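Local structure of TRAS1 ORF2p (Bombyx mori, 1WDU) at residues A[181-193]-A[204-217]. The protein probably cuts telomeric repeat DNA through this N-terminal endonuclease domain, one part of a longer retrotransposon protein that is also predicted to carry reverse transcriptase and RNase H domains. The protein carries 1 engineered substitution. Numbering follows the deposited sequence.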
# COMPACT_ATOMS: atom_id res chain seq x y z
N LEU A 181 9.10 -9.80 12.05
CA LEU A 181 8.55 -10.52 10.90
C LEU A 181 9.50 -10.68 9.73
O LEU A 181 9.18 -11.35 8.75
CB LEU A 181 7.27 -9.83 10.43
CG LEU A 181 6.26 -9.49 11.53
CD1 LEU A 181 5.00 -8.91 10.90
CD2 LEU A 181 5.92 -10.74 12.34
N GLY A 182 10.68 -10.07 9.82
CA GLY A 182 11.61 -10.17 8.71
C GLY A 182 11.17 -9.34 7.51
O GLY A 182 11.58 -9.60 6.38
N LEU A 183 10.32 -8.34 7.75
CA LEU A 183 9.83 -7.47 6.70
C LEU A 183 10.86 -6.39 6.39
O LEU A 183 11.45 -5.80 7.30
CB LEU A 183 8.48 -6.85 7.12
CG LEU A 183 7.37 -7.90 7.34
CD1 LEU A 183 6.11 -7.23 7.85
CD2 LEU A 183 7.10 -8.63 6.03
N HIS A 184 11.07 -6.12 5.11
CA HIS A 184 12.06 -5.14 4.69
C HIS A 184 11.47 -3.93 3.99
O HIS A 184 10.62 -4.06 3.11
CB HIS A 184 13.08 -5.83 3.79
CG HIS A 184 13.72 -7.02 4.43
ND1 HIS A 184 14.81 -6.93 5.27
CD2 HIS A 184 13.38 -8.33 4.41
CE1 HIS A 184 15.11 -8.12 5.73
NE2 HIS A 184 14.26 -9.00 5.22
N ILE A 185 11.93 -2.76 4.40
CA ILE A 185 11.47 -1.49 3.85
C ILE A 185 11.88 -1.31 2.40
O ILE A 185 13.02 -1.60 2.02
CB ILE A 185 12.02 -0.32 4.67
CG1 ILE A 185 11.50 -0.43 6.11
CG2 ILE A 185 11.58 1.01 4.06
CD1 ILE A 185 12.18 0.51 7.08
N LEU A 186 10.94 -0.83 1.60
CA LEU A 186 11.17 -0.59 0.18
C LEU A 186 11.40 0.90 -0.09
O LEU A 186 12.01 1.26 -1.08
CB LEU A 186 9.98 -1.10 -0.64
CG LEU A 186 9.95 -2.62 -0.82
CD1 LEU A 186 8.58 -3.10 -1.30
CD2 LEU A 186 11.05 -3.01 -1.81
N ASN A 187 10.90 1.75 0.80
CA ASN A 187 11.05 3.19 0.63
C ASN A 187 12.49 3.61 0.33
O ASN A 187 13.44 2.89 0.64
CB ASN A 187 10.58 3.93 1.88
CG ASN A 187 9.08 3.98 1.99
OD1 ASN A 187 8.40 2.96 1.90
ND2 ASN A 187 8.55 5.18 2.18
N GLU A 188 12.62 4.78 -0.29
CA GLU A 188 13.92 5.33 -0.63
C GLU A 188 13.80 6.83 -0.87
O GLU A 188 12.72 7.34 -1.17
CB GLU A 188 14.48 4.63 -1.88
CG GLU A 188 15.39 3.46 -1.54
CD GLU A 188 15.66 2.54 -2.71
OE1 GLU A 188 16.12 3.03 -3.76
OE2 GLU A 188 15.41 1.33 -2.57
N GLY A 189 14.91 7.54 -0.72
CA GLY A 189 14.89 8.98 -0.93
C GLY A 189 14.32 9.74 0.25
O GLY A 189 14.17 9.18 1.35
N ASP A 190 14.01 11.01 0.03
CA ASP A 190 13.46 11.86 1.07
C ASP A 190 12.33 12.74 0.55
O ASP A 190 11.93 13.70 1.20
CB ASP A 190 14.57 12.76 1.66
CG ASP A 190 15.12 13.75 0.64
OD1 ASP A 190 16.04 14.53 1.00
OD2 ASP A 190 14.64 13.77 -0.52
N VAL A 191 11.82 12.40 -0.63
CA VAL A 191 10.71 13.15 -1.22
C VAL A 191 9.49 12.98 -0.32
O VAL A 191 9.08 11.86 -0.03
CB VAL A 191 10.37 12.62 -2.63
CG1 VAL A 191 9.25 13.45 -3.24
CG2 VAL A 191 11.61 12.65 -3.50
N PRO A 192 8.89 14.10 0.12
CA PRO A 192 7.72 14.01 0.99
C PRO A 192 6.55 13.27 0.35
O PRO A 192 6.18 13.53 -0.80
CB PRO A 192 7.39 15.48 1.27
CG PRO A 192 7.85 16.17 0.01
CD PRO A 192 9.18 15.50 -0.25
N THR A 193 5.98 12.32 1.08
CA THR A 193 4.84 11.56 0.58
C THR A 193 3.60 12.32 1.01
O THR A 193 2.48 11.98 0.63
CB THR A 193 4.81 10.13 1.17
OG1 THR A 193 4.60 10.20 2.59
CG2 THR A 193 6.12 9.41 0.89
N GLN A 204 5.66 19.27 5.40
CA GLN A 204 5.93 18.05 4.64
C GLN A 204 6.35 16.90 5.55
O GLN A 204 6.89 17.13 6.64
CB GLN A 204 7.03 18.32 3.61
CG GLN A 204 6.74 19.50 2.69
CD GLN A 204 7.75 19.62 1.56
OE1 GLN A 204 8.95 19.72 1.79
NE2 GLN A 204 7.26 19.60 0.32
N SER A 205 6.11 15.67 5.11
CA SER A 205 6.46 14.49 5.89
C SER A 205 6.41 13.22 5.06
O SER A 205 5.89 13.20 3.94
CB SER A 205 5.49 14.34 7.07
OG SER A 205 4.19 14.00 6.62
N ARG A 206 6.97 12.15 5.61
CA ARG A 206 6.98 10.85 4.94
C ARG A 206 6.39 9.86 5.94
O ARG A 206 7.10 9.37 6.83
CB ARG A 206 8.41 10.43 4.55
CG ARG A 206 8.92 11.05 3.25
CD ARG A 206 10.41 10.77 2.99
NE ARG A 206 10.71 9.37 2.66
CZ ARG A 206 10.74 8.87 1.42
NH1 ARG A 206 10.48 9.64 0.37
NH2 ARG A 206 11.04 7.59 1.23
N VAL A 207 5.10 9.59 5.81
CA VAL A 207 4.42 8.67 6.72
C VAL A 207 3.89 7.43 6.00
O VAL A 207 3.31 6.54 6.63
CB VAL A 207 3.26 9.38 7.46
CG1 VAL A 207 3.81 10.48 8.35
CG2 VAL A 207 2.26 9.97 6.47
N ASP A 208 4.11 7.37 4.69
CA ASP A 208 3.68 6.22 3.89
C ASP A 208 4.82 5.21 3.78
O ASP A 208 5.95 5.57 3.46
CB ASP A 208 3.24 6.68 2.50
CG ASP A 208 2.07 7.65 2.54
OD1 ASP A 208 2.32 8.88 2.56
OD2 ASP A 208 0.91 7.18 2.57
N VAL A 209 4.53 3.94 4.04
CA VAL A 209 5.57 2.92 3.98
C VAL A 209 5.17 1.74 3.11
O VAL A 209 3.98 1.41 2.99
CB VAL A 209 5.93 2.38 5.41
CG1 VAL A 209 7.34 1.79 5.41
CG2 VAL A 209 5.83 3.48 6.45
N THR A 210 6.18 1.13 2.49
CA THR A 210 6.00 -0.04 1.64
C THR A 210 7.06 -1.04 2.11
O THR A 210 8.24 -0.70 2.18
CB THR A 210 6.28 0.27 0.15
OG1 THR A 210 5.50 1.38 -0.27
CG2 THR A 210 5.94 -0.95 -0.71
N PHE A 211 6.64 -2.25 2.45
CA PHE A 211 7.59 -3.24 2.91
C PHE A 211 7.18 -4.63 2.46
O PHE A 211 6.02 -4.87 2.14
CB PHE A 211 7.76 -3.16 4.44
CG PHE A 211 6.46 -3.10 5.21
CD1 PHE A 211 5.83 -4.26 5.64
CD2 PHE A 211 5.90 -1.88 5.56
CE1 PHE A 211 4.68 -4.21 6.43
CE2 PHE A 211 4.74 -1.82 6.35
CZ PHE A 211 4.13 -2.99 6.78
N CYS A 212 8.15 -5.54 2.42
CA CYS A 212 7.88 -6.89 1.95
C CYS A 212 8.77 -7.93 2.59
O CYS A 212 9.78 -7.61 3.21
CB CYS A 212 8.11 -6.94 0.44
SG CYS A 212 9.83 -6.50 -0.01
N THR A 213 8.40 -9.19 2.41
CA THR A 213 9.19 -10.31 2.92
C THR A 213 10.52 -10.27 2.16
O THR A 213 10.61 -9.69 1.08
CB THR A 213 8.49 -11.64 2.64
OG1 THR A 213 8.02 -11.65 1.28
CG2 THR A 213 7.32 -11.84 3.58
N GLU A 214 11.55 -10.89 2.73
CA GLU A 214 12.89 -10.90 2.12
C GLU A 214 12.89 -11.39 0.67
O GLU A 214 13.49 -10.75 -0.20
CB GLU A 214 13.83 -11.78 2.96
CG GLU A 214 15.24 -11.98 2.40
CD GLU A 214 16.08 -10.72 2.44
OE1 GLU A 214 16.18 -10.10 3.53
OE2 GLU A 214 16.66 -10.35 1.40
N ASP A 215 12.21 -12.50 0.41
CA ASP A 215 12.14 -13.09 -0.93
C ASP A 215 11.61 -12.15 -2.02
O ASP A 215 11.84 -12.39 -3.20
CB ASP A 215 11.29 -14.36 -0.89
CG ASP A 215 9.79 -14.07 -0.77
OD1 ASP A 215 9.14 -13.85 -1.81
OD2 ASP A 215 9.27 -14.07 0.36
N MET A 216 10.90 -11.09 -1.63
CA MET A 216 10.37 -10.17 -2.63
C MET A 216 11.44 -9.25 -3.19
O MET A 216 11.34 -8.81 -4.33
CB MET A 216 9.21 -9.36 -2.04
CG MET A 216 7.95 -10.18 -1.88
SD MET A 216 7.57 -11.08 -3.41
CE MET A 216 7.29 -9.70 -4.54
N LEU A 217 12.45 -8.96 -2.39
CA LEU A 217 13.55 -8.15 -2.88
C LEU A 217 14.11 -9.05 -3.99
O LEU A 217 14.22 -10.26 -3.78
CB LEU A 217 14.60 -7.94 -1.79
CG LEU A 217 14.39 -6.82 -0.77
CD1 LEU A 217 12.97 -6.83 -0.25
CD2 LEU A 217 15.38 -6.99 0.37
O HOH W 1 11.71 9.59 -2.06
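Arg206 reaches from the break in strand 204-212 into the loop 187-192 and holds it from within. Its CB leads to CG, which lies 3.4 Å from Val191 O and also touches Pro192 CA and Thr193 CG2. CD continues past Val191 O. The chain then bends (chi3 70°), which turns the guanidinium in toward the carbonyls of Glu188, Gly189 and Val191. NE is taken by Trp162 O, outside the two segments. Gly189 O lies over the centre of one guanidinium face, 3.4 Å from Arg206 CZ. Arg206 NH1 gives a hydrogen bond of 2.7 Å to Val191 O, which is tilted 18° out of the guanidinium plane. NH1 also donates to a water. That water also joins Glu188 O and Val191 N. NH2 makes a weak bond to Glu188 O.

Just past the short strand 184-185, the Asn187 side-chain amide takes over the pairing with 208-210. Asn187 OD1 accepts from Thr210 N at 2.9 Å, in the carbonyl plane of the amide, and ND2 donates to Asp208 O. The amide stands nearly perpendicular to the guanidinium, 88° between planes.

The domain has the four-layered alpha/beta sandwich of the DNase I-like endonucleases. Here the short strand 184-185 pairs antiparallel with 204-212, whose other edge pairs with strand 149-154. His184 and Cys212 form the hydrogen-bonded pair, and Leu186 N continues the ladder to Thr210 O. Leu186 CD1 packs on Thr210 CG2 and Cys212 SG. On the face toward helix 169-181, Leu183 CD1 meets Phe211 CE1 at 3.6 Å, and the Phe211 ring stacks with Phe151.

At the far end of the loop, Thr193 OG1 donates at 2.6 Å to Asp208 OD1, which accepts with its anti lone pair. His234 ND1 makes a weak bond to the same oxygen.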